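PDB 1YHF: cupin type-2 domain-containing protein from Streptococcus pyogenes, which is of unknown function but belongs to the cupin superfamily of beta-barrel proteins, many of which hold a metal or small ligand inside the barrel. Local coordinates for residues 54-65 / 86-97; 4-12 / 31-39. One frame throughout, in Å; residues are numbered along the deposited sequence.

In the fold
Contact 1 and contact 2 both reach the five-stranded antiparallel sheet, but at its two outermost strands, 87-90 and 29-37, and their centres lie about 20 Å apart. Contact 1, partly buried, pairs strands in both sheets of the cupin barrel; its 54-65 and 86-97 segments meet through regular backbone ladders, a pair of histidine rings, apolar side chains facing inward and two waters. Contact 2 is a surface contact in which the irregular N-terminal stretch 4-12 lies along the bulged edge strand in 31-39. It has less than half the buried area of contact 1 and rests on two separate hydrogen bonds, one to a leucine carbonyl and one from an arginine, beside a small aliphatic cluster.

Contact 1 of 2, residues 54-65 / 86-97; sequences GRHSSPGDAMVT and QTIVMPAGIPHA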
loop_
_atom_site.group_PDB
_atom_site.type_symbol
_atom_site.label_atom_id
_atom_site.label_comp_id
_atom_site.label_asym_id
_atom_site.label_seq_id
_atom_site.Cartn_x
_atom_site.Cartn_y
_atom_site.Cartn_z
ATOM N N GLY A 54 -11.032 -0.379 5.173
ATOM C CA GLY A 54 -11.681 -0.939 6.342
ATOM C C GLY A 54 -10.832 -1.969 7.051
ATOM O O GLY A 54 -9.945 -2.596 6.446
ATOM N N ARG A 55 -11.095 -2.107 8.346
ATOM C CA ARG A 55 -10.509 -3.142 9.183
ATOM C C ARG A 55 -10.519 -4.494 8.483
ATOM O O ARG A 55 -11.546 -4.928 7.965
ATOM C CB ARG A 55 -11.302 -3.229 10.482
ATOM C CG ARG A 55 -10.549 -3.811 11.640
ATOM C CD ARG A 55 -11.161 -3.350 12.938
ATOM N NE ARG A 55 -10.705 -4.168 14.050
ATOM C CZ ARG A 55 -9.652 -3.878 14.816
ATOM N NH1 ARG A 55 -8.942 -2.778 14.599
ATOM N NH2 ARG A 55 -9.321 -4.689 15.814
ATOM N N HIS A 56 -9.361 -5.150 8.454
ATOM C CA HIS A 56 -9.267 -6.553 8.047
ATOM C C HIS A 56 -7.920 -7.156 8.456
ATOM O O HIS A 56 -7.023 -6.449 8.907
ATOM C CB HIS A 56 -9.521 -6.731 6.547
ATOM C CG HIS A 56 -8.424 -6.201 5.686
ATOM N ND1 HIS A 56 -8.176 -4.853 5.548
ATOM C CD2 HIS A 56 -7.483 -6.837 4.947
ATOM C CE1 HIS A 56 -7.140 -4.675 4.744
ATOM N NE2 HIS A 56 -6.699 -5.864 4.367
ATOM N N SER A 57 -7.815 -8.473 8.314
ATOM C CA SER A 57 -6.586 -9.205 8.592
ATOM C C SER A 57 -6.074 -9.872 7.321
ATOM O O SER A 57 -6.872 -10.366 6.521
ATOM C CB SER A 57 -6.849 -10.288 9.644
ATOM O OG SER A 57 -7.323 -9.707 10.846
ATOM N N SER A 58 -4.750 -9.896 7.156
ATOM C CA SER A 58 -4.089 -10.669 6.104
ATOM C C SER A 58 -3.359 -11.877 6.698
ATOM O O SER A 58 -2.942 -11.845 7.862
ATOM C CB SER A 58 -3.098 -9.784 5.332
ATOM O OG SER A 58 -2.298 -10.549 4.452
ATOM N N PRO A 59 -3.219 -12.964 5.920
ATOM C CA PRO A 59 -2.334 -14.050 6.360
ATOM C C PRO A 59 -0.828 -13.754 6.186
ATOM O O PRO A 59 0.009 -14.529 6.644
ATOM C CB PRO A 59 -2.740 -15.219 5.454
ATOM C CG PRO A 59 -3.243 -14.578 4.219
ATOM C CD PRO A 59 -3.904 -13.289 4.654
ATOM N N GLY A 60 -0.492 -12.653 5.517
ATOM C CA GLY A 60 0.910 -12.254 5.356
ATOM C C GLY A 60 1.280 -11.021 6.171
ATOM O O GLY A 60 0.396 -10.340 6.707
ATOM N N ASP A 61 2.587 -10.755 6.292
ATOM C CA ASP A 61 3.054 -9.505 6.887
ATOM C C ASP A 61 2.934 -8.435 5.780
ATOM O O ASP A 61 3.312 -8.668 4.628
ATOM C CB ASP A 61 4.513 -9.607 7.375
ATOM C CG ASP A 61 4.675 -10.420 8.672
ATOM O OD1 ASP A 61 3.726 -10.505 9.483
ATOM O OD2 ASP A 61 5.787 -10.956 8.896
ATOM N N ALA A 62 2.421 -7.274 6.144
ATOM C CA ALA A 62 2.096 -6.232 5.190
ATOM C C ALA A 62 2.913 -4.976 5.486
ATOM O O ALA A 62 2.684 -4.263 6.480
ATOM C CB ALA A 62 0.583 -5.938 5.245
HETATM N N MSE A 63 3.884 -4.694 4.632
HETATM C CA MSE A 63 4.748 -3.555 4.887
HETATM C C MSE A 63 4.182 -2.365 4.140
HETATM O O MSE A 63 3.904 -2.454 2.947
HETATM C CB MSE A 63 6.177 -3.838 4.449
HETATM C CG MSE A 63 7.099 -2.674 4.682
HETATM SE SE MSE A 63 8.969 -3.105 4.396
HETATM C CE MSE A 63 8.973 -3.484 2.472
ATOM N N VAL A 64 3.996 -1.270 4.874
ATOM C CA VAL A 64 3.448 -0.046 4.320
ATOM C C VAL A 64 4.517 1.014 4.330
ATOM O O VAL A 64 5.055 1.335 5.394
ATOM C CB VAL A 64 2.247 0.471 5.158
ATOM C CG1 VAL A 64 1.777 1.844 4.648
ATOM C CG2 VAL A 64 1.112 -0.523 5.130
ATOM N N THR A 65 4.798 1.569 3.152
ATOM C CA THR A 65 5.735 2.670 3.026
ATOM C C THR A 65 4.970 3.877 2.471
ATOM O O THR A 65 4.401 3.800 1.379
ATOM C CB THR A 65 6.949 2.239 2.161
ATOM O OG1 THR A 65 7.760 1.303 2.909
ATOM C CG2 THR A 65 7.785 3.400 1.767
ATOM N N GLN A 86 8.078 7.346 6.032
ATOM C CA GLN A 86 8.004 6.421 7.142
ATOM C C GLN A 86 7.368 5.119 6.713
ATOM O O GLN A 86 6.597 5.068 5.760
ATOM C CB GLN A 86 7.266 7.023 8.338
ATOM C CG GLN A 86 7.950 8.252 8.942
ATOM C CD GLN A 86 7.134 8.883 10.041
ATOM O OE1 GLN A 86 5.924 8.652 10.152
ATOM N NE2 GLN A 86 7.790 9.679 10.877
ATOM N N THR A 87 7.708 4.063 7.446
ATOM C CA THR A 87 7.306 2.722 7.127
ATOM C C THR A 87 6.801 1.987 8.376
ATOM O O THR A 87 7.285 2.213 9.494
ATOM C CB THR A 87 8.536 1.944 6.522
ATOM O OG1 THR A 87 8.803 2.429 5.208
ATOM C CG2 THR A 87 8.291 0.456 6.462
ATOM N N ILE A 88 5.849 1.089 8.176
ATOM C CA ILE A 88 5.374 0.224 9.254
ATOM C C ILE A 88 5.034 -1.151 8.710
ATOM O O ILE A 88 4.493 -1.252 7.631
ATOM C CB ILE A 88 4.156 0.855 10.017
ATOM C CG1 ILE A 88 3.806 0.054 11.288
ATOM C CG2 ILE A 88 2.928 1.083 9.086
ATOM C CD1 ILE A 88 3.023 0.885 12.284
ATOM N N VAL A 89 5.354 -2.201 9.469
ATOM C CA VAL A 89 4.980 -3.553 9.111
ATOM C C VAL A 89 3.812 -3.952 9.982
ATOM O O VAL A 89 3.932 -4.010 11.217
ATOM C CB VAL A 89 6.153 -4.566 9.299
ATOM C CG1 VAL A 89 5.733 -5.963 8.887
ATOM C CG2 VAL A 89 7.397 -4.106 8.503
HETATM N N MSE A 90 2.675 -4.193 9.334
HETATM C CA MSE A 90 1.461 -4.605 10.029
HETATM C C MSE A 90 1.472 -6.126 10.053
HETATM O O MSE A 90 1.407 -6.761 8.989
HETATM C CB MSE A 90 0.223 -4.061 9.313
HETATM C CG MSE A 90 0.350 -2.597 8.905
HETATM SE SE MSE A 90 -1.244 -1.892 8.025
HETATM C CE MSE A 90 -1.183 -2.953 6.337
ATOM N N PRO A 91 1.580 -6.720 11.256
ATOM C CA PRO A 91 1.787 -8.176 11.402
ATOM C C PRO A 91 0.641 -9.071 10.904
ATOM O O PRO A 91 -0.540 -8.716 11.026
ATOM C CB PRO A 91 2.005 -8.351 12.909
ATOM C CG PRO A 91 1.303 -7.167 13.531
ATOM C CD PRO A 91 1.541 -6.033 12.565
ATOM N N ALA A 92 1.016 -10.219 10.339
ATOM C CA ALA A 92 0.068 -11.214 9.830
ATOM C C ALA A 92 -0.957 -11.592 10.886
ATOM O O ALA A 92 -0.624 -11.719 12.069
ATOM C CB ALA A 92 0.815 -12.478 9.351
ATOM N N GLY A 93 -2.207 -11.738 10.460
ATOM C CA GLY A 93 -3.263 -12.262 11.341
ATOM C C GLY A 93 -3.844 -11.298 12.358
ATOM O O GLY A 93 -4.746 -11.670 13.115
ATOM N N ILE A 94 -3.322 -10.070 12.388
ATOM C CA ILE A 94 -3.785 -9.032 13.311
ATOM C C ILE A 94 -4.578 -8.002 12.506
ATOM O O ILE A 94 -4.090 -7.526 11.459
ATOM C CB ILE A 94 -2.596 -8.339 14.066
ATOM C CG1 ILE A 94 -1.704 -9.364 14.786
ATOM C CG2 ILE A 94 -3.101 -7.261 15.055
ATOM C CD1 ILE A 94 -2.365 -10.001 15.987
ATOM N N PRO A 95 -5.825 -7.696 12.941
ATOM C CA PRO A 95 -6.602 -6.704 12.207
ATOM C C PRO A 95 -5.905 -5.344 12.100
ATOM O O PRO A 95 -5.277 -4.879 13.058
ATOM C CB PRO A 95 -7.908 -6.608 13.015
ATOM C CG PRO A 95 -8.028 -7.937 13.672
ATOM C CD PRO A 95 -6.603 -8.276 14.053
ATOM N N HIS A 96 -6.012 -4.746 10.922
ATOM C CA HIS A 96 -5.500 -3.409 10.649
ATOM C C HIS A 96 -6.458 -2.638 9.756
ATOM O O HIS A 96 -7.299 -3.218 9.060
ATOM C CB HIS A 96 -4.082 -3.438 10.031
ATOM C CG HIS A 96 -3.918 -4.415 8.903
ATOM N ND1 HIS A 96 -4.461 -4.214 7.652
ATOM C CD2 HIS A 96 -3.245 -5.587 8.834
ATOM C CE1 HIS A 96 -4.145 -5.229 6.865
ATOM N NE2 HIS A 96 -3.415 -6.083 7.561
ATOM N N ALA A 97 -6.323 -1.323 9.805
ATOM C CA ALA A 97 -7.118 -0.415 8.999
ATOM C C ALA A 97 -6.253 0.779 8.666
ATOM O O ALA A 97 -5.248 1.029 9.347
ATOM C CB ALA A 97 -8.389 0.006 9.753
HETATM O O HOH W 1 -3.311 -8.807 9.138
HETATM O O HOH W 2 -0.926 -7.961 7.951
#
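H96, the residue most covered here, turns the edge of its imidazole toward the face of H56: the planes stand at 75°, with H96 CE1 3.6 Å from H56 NE2. Its CG lies between the backbone N and the carbonyl carbon (chi1 47°), which sets one ring face against H56 O and the other against the methyl CE of M90. Two backbone bonds, H56 N to H96 O at 2.9 Å and H96 N to H56 O at 2.8 Å, fix this pairing. NE2 of H96 makes a weak bond to a water that also lies by G60 O and M90 O, whereas ND1 is buried without a partner in the model. By sequence spacing H56 and H96 probably correspond to histidines that bind metal in many cupins; no metal is seen here.

V64 is branched and apolar, as an inward-facing strand position favours; its CG2 meets M90 CE at 3.6 Å. The long, extended chain of R55 lets its flat guanidinium lie over P95 CB, 3.7 Å from CZ, while NH1 reaches D76 O.

Strand 61-68 runs between 87-90 and 104-111, V64 touching M106, L108 and, in the facing sheet, I73; there 52-56 is an edge strand beside 96-100.

Contact 2 of 2, residues 4-12 / 31-39; sequences MSYINNIEH and SRTLVQRQD
I7 and I10 bring neighbouring CG2 methyls to the same side of L34: I7 CG2 lies 4.1 Å from L34 CG, and I10 CG2 lies 4.2 Å from it. Both isoleucines cross the leucine at a slant. In I10 the long arm CG1 stands anti to the backbone N (chi1 -163°), leaving the short CG2 branch to make the contact, while I10 also rests on L18 and E21 of the short helix. Bulky aliphatic residues suit this place, where L34 is buried although the 4-12 segment lies at the surface.

The touching parts run nearly antiparallel and meet at N8 and L34. N8 N gives a nearly straight bond to L34 O (2.8 Å), which it meets in the carbonyl plane, on a lone pair. In return, L34 CA offers a CH to N8 O at 3.4 Å.

R32 bends at chi3 (-73°), bringing NH1 to N9 O at 3.0 Å. The oxygen sits at the guanidinium edge, in its plane, yet the donor stands above the plane of the N9 carbonyl. A guanidinium, with several N-H groups in one plane, can bond N9 O and E21 O at once, the latter through NH2, and so ties the N-terminal segment to helix 18-21. N9 adopts a left-handed backbone conformation, readily accepted by asparagine, as the chain turns there.

V35 CG2 lies 3.5 Å from Y6 O. L34 and V35 both face I42 across the sheet, forming a classic beta bulge; an N-terminal arm thus lies along a bulged edge strand of the cupin barrel.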
loop_
_atom_site.group_PDB
_atom_site.type_symbol
_atom_site.label_atom_id
_atom_site.label_comp_id
_atom_site.label_asym_id
_atom_site.label_seq_id
_atom_site.Cartn_x
_atom_site.Cartn_y
_atom_site.Cartn_z
HETATM N N MSE A 4 8.312 -13.215 -20.316
HETATM C CA MSE A 4 7.761 -13.342 -18.971
HETATM C C MSE A 4 8.023 -12.080 -18.161
HETATM O O MSE A 4 9.135 -11.549 -18.140
HETATM C CB MSE A 4 8.334 -14.549 -18.205
HETATM C CG MSE A 4 8.322 -15.884 -18.916
HETATM SE SE MSE A 4 6.585 -16.632 -19.404
HETATM C CE MSE A 4 5.544 -16.095 -17.765
ATOM N N SER A 5 6.993 -11.617 -17.470
ATOM C CA SER A 5 7.115 -10.442 -16.633
ATOM C C SER A 5 6.543 -10.836 -15.286
ATOM O O SER A 5 5.569 -11.583 -15.229
ATOM C CB SER A 5 6.352 -9.257 -17.256
ATOM O OG SER A 5 6.215 -8.196 -16.322
ATOM N N TYR A 6 7.160 -10.333 -14.212
ATOM C CA TYR A 6 6.827 -10.733 -12.849
ATOM C C TYR A 6 6.381 -9.518 -12.040
ATOM O O TYR A 6 5.583 -9.636 -11.130
ATOM C CB TYR A 6 8.032 -11.440 -12.193
ATOM C CG TYR A 6 8.506 -12.591 -13.035
ATOM C CD1 TYR A 6 7.744 -13.754 -13.137
ATOM C CD2 TYR A 6 9.673 -12.493 -13.792
ATOM C CE1 TYR A 6 8.138 -14.799 -13.932
ATOM C CE2 TYR A 6 10.083 -13.546 -14.601
ATOM C CZ TYR A 6 9.308 -14.695 -14.660
ATOM O OH TYR A 6 9.685 -15.751 -15.454
ATOM N N ILE A 7 6.894 -8.357 -12.421
ATOM C CA ILE A 7 6.456 -7.080 -11.864
ATOM C C ILE A 7 5.712 -6.382 -12.994
ATOM O O ILE A 7 6.311 -5.973 -13.996
ATOM C CB ILE A 7 7.652 -6.242 -11.309
ATOM C CG1 ILE A 7 8.238 -6.929 -10.077
ATOM C CG2 ILE A 7 7.225 -4.791 -10.999
ATOM C CD1 ILE A 7 9.481 -6.248 -9.494
ATOM N N ASN A 8 4.390 -6.305 -12.827
ATOM C CA ASN A 8 3.450 -5.920 -13.889
ATOM C C ASN A 8 2.867 -4.536 -13.693
ATOM O O ASN A 8 3.038 -3.941 -12.626
ATOM C CB ASN A 8 2.341 -6.968 -13.986
ATOM C CG ASN A 8 2.886 -8.343 -14.319
ATOM O OD1 ASN A 8 2.510 -9.346 -13.720
ATOM N ND2 ASN A 8 3.802 -8.385 -15.250
ATOM N N ASN A 9 2.235 -4.006 -14.745
ATOM C CA ASN A 9 1.477 -2.741 -14.673
ATOM C C ASN A 9 2.339 -1.525 -14.369
ATOM O O ASN A 9 1.865 -0.535 -13.790
ATOM C CB ASN A 9 0.313 -2.843 -13.652
ATOM C CG ASN A 9 -0.734 -3.867 -14.066
ATOM O OD1 ASN A 9 -1.159 -4.723 -13.270
ATOM N ND2 ASN A 9 -1.137 -3.803 -15.305
ATOM N N ILE A 10 3.604 -1.625 -14.777
ATOM C CA ILE A 10 4.600 -0.592 -14.589
ATOM C C ILE A 10 5.714 -0.822 -15.604
ATOM O O ILE A 10 6.110 -1.948 -15.852
ATOM C CB ILE A 10 5.131 -0.573 -13.109
ATOM C CG1 ILE A 10 5.855 0.724 -12.775
ATOM C CG2 ILE A 10 5.950 -1.825 -12.747
ATOM C CD1 ILE A 10 6.153 0.850 -11.257
ATOM N N GLU A 11 6.192 0.254 -16.212
ATOM C CA GLU A 11 7.239 0.170 -17.222
ATOM C C GLU A 11 8.542 -0.313 -16.653
ATOM O O GLU A 11 8.907 0.040 -15.532
ATOM C CB GLU A 11 7.466 1.526 -17.868
ATOM C CG GLU A 11 6.174 2.232 -18.156
ATOM C CD GLU A 11 6.390 3.684 -18.523
ATOM O OE1 GLU A 11 6.030 4.574 -17.699
ATOM O OE2 GLU A 11 6.948 3.910 -19.622
ATOM N N HIS A 12 9.232 -1.112 -17.447
ATOM C CA HIS A 12 10.519 -1.660 -17.085
ATOM C C HIS A 12 11.604 -0.808 -17.706
ATOM O O HIS A 12 11.343 -0.090 -18.674
ATOM C CB HIS A 12 10.603 -3.099 -17.583
ATOM C CG HIS A 12 9.726 -4.049 -16.816
ATOM N ND1 HIS A 12 9.863 -5.421 -16.898
ATOM C CD2 HIS A 12 8.720 -3.825 -15.938
ATOM C CE1 HIS A 12 8.968 -5.999 -16.115
ATOM N NE2 HIS A 12 8.260 -5.053 -15.522
ATOM N N SER A 31 -5.243 2.352 -7.452
ATOM C CA SER A 31 -4.220 1.381 -7.248
ATOM C C SER A 31 -3.611 0.923 -8.536
ATOM O O SER A 31 -4.273 0.867 -9.583
ATOM C CB SER A 31 -4.725 0.206 -6.367
ATOM O OG SER A 31 -5.657 -0.624 -7.030
ATOM N N ARG A 32 -2.319 0.635 -8.443
ATOM C CA ARG A 32 -1.580 0.025 -9.493
ATOM C C ARG A 32 -1.004 -1.231 -8.890
ATOM O O ARG A 32 -0.133 -1.167 -8.008
ATOM C CB ARG A 32 -0.474 0.968 -9.954
ATOM C CG ARG A 32 0.176 0.540 -11.235
ATOM C CD ARG A 32 1.233 1.555 -11.631
ATOM N NE ARG A 32 0.673 2.817 -12.141
ATOM C CZ ARG A 32 0.546 3.134 -13.427
ATOM N NH1 ARG A 32 0.877 2.263 -14.399
ATOM N NH2 ARG A 32 0.072 4.334 -13.744
ATOM N N THR A 33 -1.529 -2.373 -9.338
ATOM C CA THR A 33 -1.153 -3.663 -8.768
ATOM C C THR A 33 0.009 -4.309 -9.525
ATOM O O THR A 33 -0.163 -4.828 -10.637
ATOM C CB THR A 33 -2.351 -4.626 -8.670
ATOM O OG1 THR A 33 -3.417 -3.992 -7.962
ATOM C CG2 THR A 33 -1.967 -5.916 -7.947
ATOM N N LEU A 34 1.180 -4.264 -8.898
ATOM C CA LEU A 34 2.442 -4.804 -9.437
ATOM C C LEU A 34 2.543 -6.320 -9.448
ATOM O O LEU A 34 3.040 -6.911 -10.411
ATOM C CB LEU A 34 3.609 -4.215 -8.636
ATOM C CG LEU A 34 4.092 -2.836 -9.124
ATOM C CD1 LEU A 34 2.999 -1.930 -9.717
ATOM C CD2 LEU A 34 4.850 -2.140 -8.069
ATOM N N VAL A 35 2.053 -6.944 -8.379
ATOM C CA VAL A 35 2.101 -8.398 -8.219
ATOM C C VAL A 35 0.842 -8.820 -7.503
ATOM O O VAL A 35 0.437 -8.199 -6.515
ATOM C CB VAL A 35 3.307 -8.887 -7.373
ATOM C CG1 VAL A 35 3.316 -10.413 -7.301
ATOM C CG2 VAL A 35 4.618 -8.408 -7.946
ATOM N N GLN A 36 0.208 -9.867 -8.013
ATOM C CA GLN A 36 -0.963 -10.427 -7.344
ATOM C C GLN A 36 -0.899 -11.939 -7.474
ATOM O O GLN A 36 -1.442 -12.503 -8.423
ATOM C CB GLN A 36 -2.261 -9.853 -7.951
ATOM C CG GLN A 36 -3.586 -10.363 -7.325
ATOM C CD GLN A 36 -4.778 -9.418 -7.603
ATOM O OE1 GLN A 36 -4.763 -8.614 -8.544
ATOM N NE2 GLN A 36 -5.812 -9.517 -6.767
ATOM N N ARG A 37 -0.197 -12.589 -6.547
ATOM C CA ARG A 37 -0.090 -14.061 -6.578
ATOM C C ARG A 37 -0.390 -14.658 -5.205
ATOM O O ARG A 37 -0.604 -13.935 -4.239
ATOM C CB ARG A 37 1.298 -14.519 -7.066
ATOM C CG ARG A 37 2.430 -13.847 -6.333
ATOM C CD ARG A 37 3.736 -14.601 -6.395
ATOM N NE ARG A 37 4.478 -14.335 -7.616
ATOM C CZ ARG A 37 5.805 -14.419 -7.729
ATOM N NH1 ARG A 37 6.566 -14.726 -6.679
ATOM N NH2 ARG A 37 6.372 -14.172 -8.904
ATOM N N GLN A 38 -0.385 -15.975 -5.116
ATOM C CA GLN A 38 -0.782 -16.629 -3.865
ATOM C C GLN A 38 0.029 -16.147 -2.654
ATOM O O GLN A 38 -0.533 -15.881 -1.590
ATOM C CB GLN A 38 -0.659 -18.142 -3.999
ATOM C CG GLN A 38 -1.260 -18.916 -2.838
ATOM C CD GLN A 38 -0.873 -20.373 -2.870
ATOM O OE1 GLN A 38 -1.463 -21.185 -3.600
ATOM N NE2 GLN A 38 0.128 -20.727 -2.063
ATOM N N ASP A 39 1.347 -16.042 -2.811
ATOM C CA ASP A 39 2.199 -15.721 -1.665
ATOM C C ASP A 39 2.756 -14.300 -1.631
ATOM O O ASP A 39 3.660 -14.016 -0.841
ATOM C CB ASP A 39 3.341 -16.754 -1.530
ATOM C CG ASP A 39 4.365 -16.672 -2.649
ATOM O OD1 ASP A 39 4.419 -15.687 -3.425
ATOM O OD2 ASP A 39 5.154 -17.628 -2.761
#